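Local coordinates for alkaline serine protease (PDB 1Y9Z), which probably cleaves peptide bonds as a cold-adapted, subtilisin-like serine endopeptidase of the subtilase family, at residues N141-H146 with V151-A156. Residues are numbered along the deposited sequence; the frame is centred on the assembly and turned at random.
Sequences NALNTH and VLLIAA. With PMS (phenylmethanesulfonic acid), chain H.
The backbone of H146 meets that of V151 where V151 N donates to H146 O over 3.0 Å, with an N-H...O angle of 159°, and so ties the last turn of helix 137-148 to the start of strand 152-156. This is the helix-to-strand return of a beta-alpha-beta unit, begun by strand 125-128, in the subtilisin-like alpha/beta domain; the new strand then pairs in parallel with 125-128 through bonds such as I154 with V126 and M128. V151 N lies 29° out of the H146 carbonyl plane. V151 CB comes to 3.4 Å of H146 O, and CG2, set anti to the carbonyl carbon and beside the backbone N, lies close to the same oxygen.

Two residues farther along, L153 again turns its side chain to the helix, while L152 between them points away and touches A379 of helix 368-385. A single methyl, L153 CD1, makes the link here: it packs on L143 CB at 3.9 Å and also lies 3.5 Å from L143 O. V174 of the neighbouring strand touches both leucines, extending the seam between helix and sheet. At its far end the strand leaves the helix and enters the pocket that holds phenylmethanesulfonic acid, where A156 CB lies 3.3 Å from O2S of the ligand.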
loop_
_atom_site.group_PDB
_atom_site.type_symbol
_atom_site.label_atom_id
_atom_site.label_comp_id
_atom_site.label_asym_id
_atom_site.label_seq_id
_atom_site.Cartn_x
_atom_site.Cartn_y
_atom_site.Cartn_z
ATOM N N ASN A 141 3.266 -18.130 -22.515
ATOM C CA ASN A 141 3.657 -19.533 -22.415
ATOM C C ASN A 141 4.671 -19.790 -21.300
ATOM O O ASN A 141 4.541 -20.759 -20.547
ATOM C CB ASN A 141 4.237 -20.011 -23.752
ATOM C CG ASN A 141 3.175 -20.191 -24.823
ATOM O OD1 ASN A 141 3.492 -20.351 -26.003
ATOM N ND2 ASN A 141 1.911 -20.179 -24.418
ATOM N N ALA A 142 5.677 -18.928 -21.198
ATOM C CA ALA A 142 6.705 -19.088 -20.174
ATOM C C ALA A 142 6.114 -19.031 -18.771
ATOM O O ALA A 142 6.463 -19.842 -17.912
ATOM C CB ALA A 142 7.775 -18.018 -20.331
ATOM N N LEU A 143 5.218 -18.078 -18.538
ATOM C CA LEU A 143 4.603 -17.948 -17.224
ATOM C C LEU A 143 3.634 -19.089 -16.934
ATOM O O LEU A 143 3.542 -19.556 -15.800
ATOM C CB LEU A 143 3.898 -16.591 -17.087
ATOM C CG LEU A 143 4.815 -15.447 -16.617
ATOM C CD1 LEU A 143 6.006 -15.292 -17.557
ATOM C CD2 LEU A 143 4.021 -14.149 -16.540
ATOM N N ASN A 144 2.921 -19.553 -17.956
ATOM C CA ASN A 144 1.986 -20.654 -17.766
ATOM C C ASN A 144 2.775 -21.903 -17.367
ATOM O O ASN A 144 2.317 -22.706 -16.553
ATOM C CB ASN A 144 1.211 -20.936 -19.056
ATOM C CG ASN A 144 0.000 -21.825 -18.826
ATOM O OD1 ASN A 144 -0.487 -22.477 -19.749
ATOM N ND2 ASN A 144 -0.500 -21.841 -17.595
ATOM N N THR A 145 3.962 -22.062 -17.944
ATOM C CA THR A 145 4.810 -23.208 -17.637
ATOM C C THR A 145 5.219 -23.169 -16.167
ATOM O O THR A 145 5.140 -24.178 -15.469
ATOM C CB THR A 145 6.067 -23.219 -18.532
ATOM O OG1 THR A 145 5.675 -23.414 -19.898
ATOM C CG2 THR A 145 7.013 -24.342 -18.117
ATOM N N HIS A 146 5.650 -22.003 -15.696
ATOM C CA HIS A 146 6.045 -21.860 -14.299
ATOM C C HIS A 146 4.869 -22.158 -13.378
ATOM O O HIS A 146 5.017 -22.858 -12.380
ATOM C CB HIS A 146 6.566 -20.446 -14.032
ATOM C CG HIS A 146 8.025 -20.281 -14.313
ATOM N ND1 HIS A 146 8.519 -19.313 -15.161
ATOM C CD2 HIS A 146 9.101 -20.958 -13.847
ATOM C CE1 HIS A 146 9.836 -19.400 -15.204
ATOM N NE2 HIS A 146 10.215 -20.390 -14.416
ATOM N N VAL A 151 4.558 -22.888 -9.431
ATOM C CA VAL A 151 4.926 -21.567 -8.922
ATOM C C VAL A 151 3.729 -20.625 -8.970
ATOM O O VAL A 151 3.128 -20.432 -10.028
ATOM C CB VAL A 151 6.074 -20.951 -9.748
ATOM C CG1 VAL A 151 6.444 -19.581 -9.187
ATOM C CG2 VAL A 151 7.276 -21.878 -9.733
ATOM N N LEU A 152 3.378 -20.047 -7.824
ATOM C CA LEU A 152 2.251 -19.120 -7.749
ATOM C C LEU A 152 2.711 -17.729 -8.179
ATOM O O LEU A 152 3.650 -17.169 -7.605
ATOM C CB LEU A 152 1.688 -19.078 -6.321
ATOM C CG LEU A 152 0.452 -18.208 -6.057
ATOM C CD1 LEU A 152 -0.727 -18.696 -6.886
ATOM C CD2 LEU A 152 0.106 -18.269 -4.576
ATOM N N LEU A 153 2.041 -17.183 -9.191
ATOM C CA LEU A 153 2.367 -15.870 -9.737
ATOM C C LEU A 153 1.286 -14.854 -9.379
ATOM O O LEU A 153 0.097 -15.086 -9.615
ATOM C CB LEU A 153 2.509 -15.969 -11.258
ATOM C CG LEU A 153 3.456 -17.065 -11.762
ATOM C CD1 LEU A 153 3.390 -17.135 -13.279
ATOM C CD2 LEU A 153 4.880 -16.785 -11.292
ATOM N N ILE A 154 1.709 -13.722 -8.825
ATOM C CA ILE A 154 0.791 -12.673 -8.397
ATOM C C ILE A 154 1.317 -11.313 -8.860
ATOM O O ILE A 154 2.505 -11.030 -8.730
ATOM C CB ILE A 154 0.655 -12.701 -6.854
ATOM C CG1 ILE A 154 0.146 -14.080 -6.415
ATOM C CG2 ILE A 154 -0.289 -11.608 -6.377
ATOM C CD1 ILE A 154 0.222 -14.328 -4.921
ATOM N N ALA A 155 0.434 -10.477 -9.407
ATOM C CA ALA A 155 0.848 -9.168 -9.906
ATOM C C ALA A 155 -0.228 -8.092 -9.793
ATOM O O ALA A 155 -1.417 -8.388 -9.657
ATOM C CB ALA A 155 1.306 -9.294 -11.356
ATOM N N ALA A 156 0.209 -6.840 -9.884
ATOM C CA ALA A 156 -0.670 -5.675 -9.770
ATOM C C ALA A 156 -1.493 -5.377 -11.019
ATOM O O ALA A 156 -0.980 -5.399 -12.136
ATOM C CB ALA A 156 0.159 -4.450 -9.400
HETATM C C PMS H . 3.038 0.437 -10.175
HETATM S S PMS H . 2.078 -0.964 -9.552
HETATM C C1 PMS H . 4.195 0.029 -11.121
HETATM C C2 PMS H . 3.923 -0.044 -12.536
HETATM C C3 PMS H . 4.963 -0.415 -13.445
HETATM C C4 PMS H . 6.270 -0.708 -12.891
HETATM C C5 PMS H . 6.544 -0.638 -11.504
HETATM C C6 PMS H . 5.536 -0.271 -10.557
HETATM O O2S PMS H . 1.998 -1.953 -10.622
HETATM O O1S PMS H . 0.754 -0.524 -9.181
#